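IPT/TIG domain-containing protein BACOVA_02650 (Bacteroides ovatus, PDB 5E7H) binds polysaccharide at the cell surface and probably captures xyloglucan before its transport into the periplasm for degradation. Local coordinates at residues 27-32 / 52-57; 19-24 / 66-71. One frame throughout, in Å; residues are numbered along the deposited sequence.

Contact 1: 27-32 / 52-57; sequences IEVSRV and DEISFV
Val32 pushes its two methyl groups into the surface formed by Ile54 and Phe56, one branch to each neighbour. CG2 lies 3.9 Å from Ile54 CD1, while CG1 comes equally close to Phe56 CE2, at 3.9 Å, and stands a little farther from CZ of the same ring. In Val32 a chi1 of 175° puts CG1 anti to the backbone N, on the side of Phe56, and CG2 anti to the carbonyl carbon, on the side of Ile54. The Val32 and Phe56 side chains meet from opposite directions; those of Val32 and Ile54 slide past one another. Earlier in the segment, Val29 CG2 lies 4.2 Å from Ile54 CG2, on the other branch of that side chain. Ile54 is thus touched on both branches, at CD1 by Val32 and at CG2 by Val29.

The strands belong to the two facing antiparallel sheets of an IPT/TIG domain, an immunoglobulin-like beta-sandwich of the E-set group. Strand 53-57 lies in one layer and strand 31-34 in the other, and the CA atoms of Val29 and Ile54 are 9.0 Å apart, a spacing that side chains rather than backbone bonds must fill. Just before Val32, Ser30 and Arg31 both face Thr71 in a classic beta bulge at the entry to strand 31-34. Arg31 points its guanidinium group elsewhere, to a salt bridge between NE and Asp39 OD1. More apolar groups surround the buried trio: Ile40 touches both Val32 and Phe56, and Val70 and Phe26 pack on Ile54. Val29, only partly buried, lies nearer the margin of this apolar layer, in the loop that leads into the bulge.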
ATOM      1  N   ILE A  27      20.858  -6.288 -17.553  1.00 35.10           N
ATOM      2  CA  ILE A  27      21.554  -6.042 -18.816  1.00 35.66           C
ATOM      3  C   ILE A  27      20.790  -6.685 -19.967  1.00 34.17           C
ATOM      4  O   ILE A  27      20.559  -7.890 -19.972  1.00 42.11           O
ATOM      5  CB  ILE A  27      22.999  -6.589 -18.759  1.00 40.38           C
ATOM      6  CG1 ILE A  27      23.779  -5.876 -17.651  1.00 50.71           C
ATOM      7  CG2 ILE A  27      23.706  -6.419 -20.102  1.00 45.82           C
ATOM      8  CD1 ILE A  27      24.987  -6.641 -17.154  1.00 54.15           C
ATOM      9  N   GLU A  28      20.402  -5.865 -20.939  1.00 34.15           N
ATOM     10  CA  GLU A  28      19.633  -6.321 -22.095  1.00 39.23           C
ATOM     11  C   GLU A  28      18.412  -7.109 -21.643  1.00 37.85           C
ATOM     12  O   GLU A  28      18.251  -8.279 -21.980  1.00 36.50           O
ATOM     13  CB  GLU A  28      20.501  -7.167 -23.037  1.00 43.05           C
ATOM     14  CG  GLU A  28      21.400  -6.342 -23.924  1.00 53.42           C
ATOM     15  CD  GLU A  28      20.628  -5.521 -24.939  1.00 54.39           C
ATOM     16  OE1 GLU A  28      20.042  -6.107 -25.871  1.00 61.93           O
ATOM     17  OE2 GLU A  28      20.609  -4.281 -24.803  1.00 64.68           O
ATOM     18  N   VAL A  29      17.556  -6.450 -20.871  1.00 35.52           N
ATOM     19  CA  VAL A  29      16.319  -7.061 -20.404  1.00 30.05           C
ATOM     20  C   VAL A  29      15.472  -7.432 -21.609  1.00 37.73           C
ATOM     21  O   VAL A  29      15.176  -6.582 -22.449  1.00 36.76           O
ATOM     22  CB  VAL A  29      15.552  -6.111 -19.472  1.00 32.85           C
ATOM     23  CG1 VAL A  29      14.159  -6.655 -19.134  1.00 32.97           C
ATOM     24  CG2 VAL A  29      16.357  -5.873 -18.195  1.00 35.74           C
ATOM     25  N   SER A  30      15.113  -8.707 -21.701  1.00 33.38           N
ATOM     26  CA  SER A  30      14.401  -9.222 -22.864  1.00 38.91           C
ATOM     27  C   SER A  30      12.972  -9.612 -22.522  1.00 36.15           C
ATOM     28  O   SER A  30      12.159  -9.850 -23.408  1.00 35.85           O
ATOM     29  CB  SER A  30      15.147 -10.422 -23.454  1.00 42.74           C
ATOM     30  OG  SER A  30      15.236 -11.489 -22.532  1.00 38.40           O
ATOM     31  N   ARG A  31      12.653  -9.665 -21.234  1.00 30.47           N
ATOM     32  CA  ARG A  31      11.303 -10.005 -20.830  1.00 29.24           C
ATOM     33  C   ARG A  31      11.047  -9.593 -19.397  1.00 26.78           C
ATOM     34  O   ARG A  31      11.893  -9.804 -18.537  1.00 28.90           O
ATOM     35  CB  ARG A  31      11.057 -11.503 -20.972  1.00 35.45           C
ATOM     36  CG  ARG A  31       9.617 -11.895 -20.801  1.00 35.26           C
ATOM     37  CD  ARG A  31       9.455 -13.394 -20.828  1.00 40.18           C
ATOM     38  NE  ARG A  31       8.049 -13.779 -20.862  1.00 44.83           N
ATOM     39  CZ  ARG A  31       7.608 -15.020 -20.700  1.00 59.35           C
ATOM     40  NH1 ARG A  31       8.464 -16.013 -20.485  1.00 68.97           N
ATOM     41  NH2 ARG A  31       6.308 -15.268 -20.751  1.00 58.71           N
ATOM     42  N   VAL A  32       9.880  -9.004 -19.161  1.00 25.83           N
ATOM     43  CA  VAL A  32       9.362  -8.822 -17.806  1.00 25.44           C
ATOM     44  C   VAL A  32       7.947  -9.392 -17.774  1.00 28.48           C
ATOM     45  O   VAL A  32       7.033  -8.849 -18.400  1.00 27.98           O
ATOM     46  CB  VAL A  32       9.361  -7.336 -17.356  1.00 25.09           C
ATOM     47  CG1 VAL A  32       8.691  -7.169 -15.992  1.00 22.78           C
ATOM     48  CG2 VAL A  32      10.790  -6.807 -17.300  1.00 27.19           C
ATOM     49  N   ASP A  52      20.874  -1.226 -12.706  1.00 35.84           N
ATOM     50  CA  ASP A  52      20.466  -1.560 -11.343  1.00 32.16           C
ATOM     51  C   ASP A  52      19.012  -1.191 -11.057  1.00 29.92           C
ATOM     52  O   ASP A  52      18.555  -1.303  -9.930  1.00 30.88           O
ATOM     53  CB  ASP A  52      21.374  -0.871 -10.319  1.00 40.39           C
ATOM     54  CG  ASP A  52      21.367   0.645 -10.439  1.00 51.62           C
ATOM     55  OD1 ASP A  52      20.581   1.196 -11.238  1.00 52.30           O
ATOM     56  OD2 ASP A  52      22.156   1.292  -9.718  1.00 61.41           O
ATOM     57  N   GLU A  53      18.291  -0.754 -12.082  1.00 28.44           N
ATOM     58  CA  GLU A  53      16.895  -0.394 -11.911  1.00 29.88           C
ATOM     59  C   GLU A  53      16.132  -0.512 -13.222  1.00 27.50           C
ATOM     60  O   GLU A  53      16.645  -0.167 -14.284  1.00 30.80           O
ATOM     61  CB  GLU A  53      16.774   1.031 -11.361  1.00 31.63           C
ATOM     62  CG  GLU A  53      15.336   1.496 -11.149  1.00 35.07           C
ATOM     63  CD  GLU A  53      15.246   2.934 -10.679  1.00 45.16           C
ATOM     64  OE1 GLU A  53      14.700   3.770 -11.428  1.00 54.42           O
ATOM     65  OE2 GLU A  53      15.709   3.227  -9.558  1.00 48.04           O
ATOM     66  N   ILE A  54      14.908  -1.026 -13.147  1.00 25.97           N
ATOM     67  CA  ILE A  54      14.009  -0.936 -14.281  1.00 28.30           C
ATOM     68  C   ILE A  54      12.666  -0.396 -13.808  1.00 23.69           C
ATOM     69  O   ILE A  54      12.273  -0.535 -12.634  1.00 24.31           O
ATOM     70  CB  ILE A  54      13.809  -2.283 -14.996  1.00 28.96           C
ATOM     71  CG1 ILE A  54      13.159  -3.306 -14.077  1.00 26.69           C
ATOM     72  CG2 ILE A  54      15.158  -2.817 -15.513  1.00 29.54           C
ATOM     73  CD1 ILE A  54      12.787  -4.610 -14.779  1.00 32.93           C
ATOM     74  N   SER A  55      11.968   0.253 -14.730  1.00 23.60           N
ATOM     75  CA  SER A  55      10.629   0.729 -14.440  1.00 19.28           C
ATOM     76  C   SER A  55       9.730   0.646 -15.655  1.00 20.67           C
ATOM     77  O   SER A  55      10.195   0.612 -16.785  1.00 22.73           O
ATOM     78  CB  SER A  55      10.654   2.166 -13.919  1.00 25.85           C
ATOM     79  OG  SER A  55      11.182   3.047 -14.902  1.00 30.34           O
ATOM     80  N   PHE A  56       8.430   0.613 -15.387  1.00 21.01           N
ATOM     81  CA  PHE A  56       7.420   0.509 -16.430  1.00 21.67           C
ATOM     82  C   PHE A  56       6.082   0.834 -15.814  1.00 18.42           C
ATOM     83  O   PHE A  56       5.902   0.706 -14.599  1.00 18.46           O
ATOM     84  CB  PHE A  56       7.381  -0.891 -17.033  1.00 21.10           C
ATOM     85  CG  PHE A  56       7.181  -1.965 -16.008  1.00 21.24           C
ATOM     86  CD1 PHE A  56       5.911  -2.346 -15.617  1.00 21.49           C
ATOM     87  CD2 PHE A  56       8.282  -2.591 -15.437  1.00 27.19           C
ATOM     88  CE1 PHE A  56       5.740  -3.331 -14.650  1.00 24.92           C
ATOM     89  CE2 PHE A  56       8.112  -3.571 -14.473  1.00 24.56           C
ATOM     90  CZ  PHE A  56       6.850  -3.938 -14.090  1.00 24.30           C
ATOM     91  N   VAL A  57       5.141   1.228 -16.660  1.00 18.28           N
ATOM     92  CA  VAL A  57       3.779   1.450 -16.236  1.00 15.72           C
ATOM     93  C   VAL A  57       3.010   0.126 -16.234  1.00 17.19           C
ATOM     94  O   VAL A  57       3.109  -0.624 -17.215  1.00 20.08           O
ATOM     95  CB  VAL A  57       3.114   2.450 -17.173  1.00 19.05           C
ATOM     96  CG1 VAL A  57       1.656   2.623 -16.817  1.00 19.75           C
ATOM     97  CG2 VAL A  57       3.841   3.797 -17.108  1.00 23.44           C
TER

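Contact 2: 19-24 / 66-71; sequences VTITGQ and GHISVT
Ile21 and Ile68 adopt nearly the same conformation, with chi1 at -58° in both: CG1 is anti to the carbonyl carbon and CG2 anti to the backbone N. Both CG1 arms run on extended, but Ile21 meets the other strand with the end of that arm, CD1, and Ile68 with its beta-branch methyl, CG2. The two side chains reach toward each other tip to tip, and Ile21 CD1 ends 4.1 Å from Ile68 CG2. The same terminal methyl also lies 4.4 Å from Val70 CG2, so it touches both residues from one side, over the gap between their methyl groups.

Strand 18-24 and strand 68-72 belong to different layers of the IPT/TIG beta-sandwich, and Ile21 projects into the interior between them. The CA atoms of Ile21 and Ile68 are 9.7 Å apart, in keeping with face-to-face sheet packing. Within its own layer Ile21 pairs through the backbone with Ile54 and also packs against that side chain; Ile68 in turn touches Val32 and Ile34 of the adjacent strand. On the outer surface of strand 18-24, Thr20 and Thr22 meet Phe198 of the xyloglucan-binding domain, so this strand serves both the sandwich core and the junction with the next domain.

The closest approaches across the segments are all between methyl groups. The cohesion of the contact must come from dispersion and the burial of apolar surface, without the directional hold that hydrogen bonds supply between neighbouring strands of each sheet.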
ATOM      1  N   VAL A  19       5.779   1.140 -11.879  1.00 16.75           N
ATOM      2  CA  VAL A  19       6.396   0.105 -11.055  1.00 17.41           C
ATOM      3  C   VAL A  19       7.896   0.222 -11.232  1.00 18.39           C
ATOM      4  O   VAL A  19       8.368   0.322 -12.354  1.00 20.00           O
ATOM      5  CB  VAL A  19       5.945  -1.306 -11.484  1.00 18.08           C
ATOM      6  CG1 VAL A  19       6.485  -2.373 -10.518  1.00 19.85           C
ATOM      7  CG2 VAL A  19       4.439  -1.375 -11.548  1.00 19.31           C
ATOM      8  N   THR A  20       8.629   0.217 -10.122  1.00 16.73           N
ATOM      9  CA  THR A  20      10.083   0.319 -10.161  1.00 17.52           C
ATOM     10  C   THR A  20      10.675  -0.885  -9.455  1.00 18.41           C
ATOM     11  O   THR A  20      10.209  -1.265  -8.388  1.00 20.12           O
ATOM     12  CB  THR A  20      10.579   1.616  -9.496  1.00 22.59           C
ATOM     13  OG1 THR A  20       9.958   2.742 -10.124  1.00 24.96           O
ATOM     14  CG2 THR A  20      12.071   1.755  -9.649  1.00 21.48           C
ATOM     15  N   ILE A  21      11.674  -1.490 -10.077  1.00 19.79           N
ATOM     16  CA  ILE A  21      12.365  -2.653  -9.532  1.00 20.23           C
ATOM     17  C   ILE A  21      13.839  -2.323  -9.433  1.00 21.91           C
ATOM     18  O   ILE A  21      14.446  -1.953 -10.409  1.00 23.79           O
ATOM     19  CB  ILE A  21      12.184  -3.894 -10.407  1.00 21.63           C
ATOM     20  CG1 ILE A  21      10.697  -4.208 -10.570  1.00 22.99           C
ATOM     21  CG2 ILE A  21      12.940  -5.084  -9.804  1.00 25.80           C
ATOM     22  CD1 ILE A  21      10.425  -5.308 -11.574  1.00 27.48           C
ATOM     23  N   THR A  22      14.408  -2.459  -8.240  1.00 22.16           N
ATOM     24  CA  THR A  22      15.850  -2.262  -8.078  1.00 23.86           C
ATOM     25  C   THR A  22      16.554  -3.607  -7.966  1.00 24.27           C
ATOM     26  O   THR A  22      15.971  -4.602  -7.530  1.00 25.94           O
ATOM     27  CB  THR A  22      16.173  -1.426  -6.837  1.00 35.21           C
ATOM     28  OG1 THR A  22      15.755  -2.135  -5.677  1.00 34.99           O
ATOM     29  CG2 THR A  22      15.446  -0.101  -6.875  1.00 45.06           C
ATOM     30  N   GLY A  23      17.818  -3.632  -8.348  1.00 27.59           N
ATOM     31  CA  GLY A  23      18.565  -4.867  -8.327  1.00 30.96           C
ATOM     32  C   GLY A  23      19.898  -4.685  -8.992  1.00 31.04           C
ATOM     33  O   GLY A  23      20.485  -3.611  -8.933  1.00 32.83           O
ATOM     34  N   GLN A  24      20.359  -5.739  -9.648  1.00 29.39           N
ATOM     35  CA  GLN A  24      21.666  -5.717 -10.281  1.00 29.53           C
ATOM     36  C   GLN A  24      21.645  -6.518 -11.569  1.00 31.48           C
ATOM     37  O   GLN A  24      20.902  -7.490 -11.687  1.00 31.94           O
ATOM     38  CB  GLN A  24      22.726  -6.278  -9.327  1.00 40.74           C
ATOM     39  CG  GLN A  24      23.001  -5.395  -8.120  1.00 44.73           C
ATOM     40  CD  GLN A  24      23.912  -6.055  -7.107  1.00 71.17           C
ATOM     41  OE1 GLN A  24      23.856  -7.269  -6.900  1.00 75.99           O
ATOM     42  NE2 GLN A  24      24.760  -5.258  -6.468  1.00 77.99           N
ATOM     43  N   GLY A  66       1.032 -13.839  -7.756  1.00 15.40           N
ATOM     44  CA  GLY A  66       2.139 -14.431  -8.486  1.00 16.44           C
ATOM     45  C   GLY A  66       3.419 -13.679  -8.205  1.00 15.71           C
ATOM     46  O   GLY A  66       3.551 -13.040  -7.166  1.00 16.61           O
ATOM     47  N   HIS A  67       4.374 -13.779  -9.132  1.00 18.74           N
ATOM     48  CA  HIS A  67       5.635 -13.068  -9.011  1.00 18.11           C
ATOM     49  C   HIS A  67       5.994 -12.401 -10.323  1.00 19.41           C
ATOM     50  O   HIS A  67       5.520 -12.808 -11.380  1.00 21.13           O
ATOM     51  CB  HIS A  67       6.749 -14.019  -8.596  1.00 20.33           C
ATOM     52  CG  HIS A  67       6.473 -14.721  -7.308  1.00 20.20           C
ATOM     53  ND1 HIS A  67       6.813 -14.180  -6.087  1.00 24.47           N
ATOM     54  CD2 HIS A  67       5.851 -15.894  -7.042  1.00 21.80           C
ATOM     55  CE1 HIS A  67       6.426 -14.999  -5.125  1.00 25.83           C
ATOM     56  NE2 HIS A  67       5.837 -16.044  -5.677  1.00 20.89           N
ATOM     57  N   ILE A  68       6.834 -11.379 -10.240  1.00 19.37           N
ATOM     58  CA  ILE A  68       7.430 -10.788 -11.433  1.00 19.04           C
ATOM     59  C   ILE A  68       8.709 -11.523 -11.801  1.00 20.58           C
ATOM     60  O   ILE A  68       9.557 -11.778 -10.945  1.00 24.09           O
ATOM     61  CB  ILE A  68       7.730  -9.294 -11.215  1.00 17.69           C
ATOM     62  CG1 ILE A  68       6.451  -8.522 -10.846  1.00 18.58           C
ATOM     63  CG2 ILE A  68       8.392  -8.697 -12.465  1.00 20.81           C
ATOM     64  CD1 ILE A  68       6.693  -7.090 -10.470  1.00 20.16           C
ATOM     65  N   SER A  69       8.826 -11.906 -13.072  1.00 20.65           N
ATOM     66  CA  SER A  69      10.040 -12.544 -13.603  1.00 23.65           C
ATOM     67  C   SER A  69      10.736 -11.602 -14.576  1.00 25.24           C
ATOM     68  O   SER A  69      10.108 -11.100 -15.506  1.00 27.50           O
ATOM     69  CB  SER A  69       9.702 -13.859 -14.308  1.00 33.90           C
ATOM     70  OG  SER A  69       9.148 -14.787 -13.391  1.00 39.10           O
ATOM     71  N   VAL A  70      12.031 -11.391 -14.365  1.00 25.57           N
ATOM     72  CA  VAL A  70      12.847 -10.541 -15.226  1.00 23.85           C
ATOM     73  C   VAL A  70      13.895 -11.393 -15.927  1.00 25.48           C
ATOM     74  O   VAL A  70      14.676 -12.080 -15.274  1.00 28.90           O
ATOM     75  CB  VAL A  70      13.544  -9.415 -14.424  1.00 23.88           C
ATOM     76  CG1 VAL A  70      14.418  -8.548 -15.347  1.00 29.98           C
ATOM     77  CG2 VAL A  70      12.516  -8.564 -13.692  1.00 28.26           C
ATOM     78  N   THR A  71      13.891 -11.366 -17.257  1.00 26.83           N
ATOM     79  CA  THR A  71      14.920 -12.056 -18.032  1.00 33.34           C
ATOM     80  C   THR A  71      15.919 -11.038 -18.556  1.00 30.48           C
ATOM     81  O   THR A  71      15.540 -10.049 -19.178  1.00 30.64           O
ATOM     82  CB  THR A  71      14.330 -12.846 -19.210  1.00 35.14           C
ATOM     83  OG1 THR A  71      13.404 -13.821 -18.723  1.00 32.55           O
ATOM     84  CG2 THR A  71      15.436 -13.567 -19.986  1.00 35.62           C
TER

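Overall arrangement
After the edge strand 4-8 the chain lays down strand 18-24, then turns through 27-32 into the opposite sheet. After 38-40 it returns to the first sheet at 46-47 and continues into 52-57, where contact 1 closes the smaller loop. It crosses again to 66-71, where contact 2 closes the larger one around it. Contact 1 is thus enclosed within contact 2, their centres about 7 Å apart. Strands 18-24 and 53-57 are neighbours in one sheet, with Ile54 O 2.8 Å from Ile21 N; strands 31-34 and 68-72 are neighbours in the other. Together the contacts bind the two layers of the IPT/TIG domain, which precedes the xyloglucan-binding domain in this fragment.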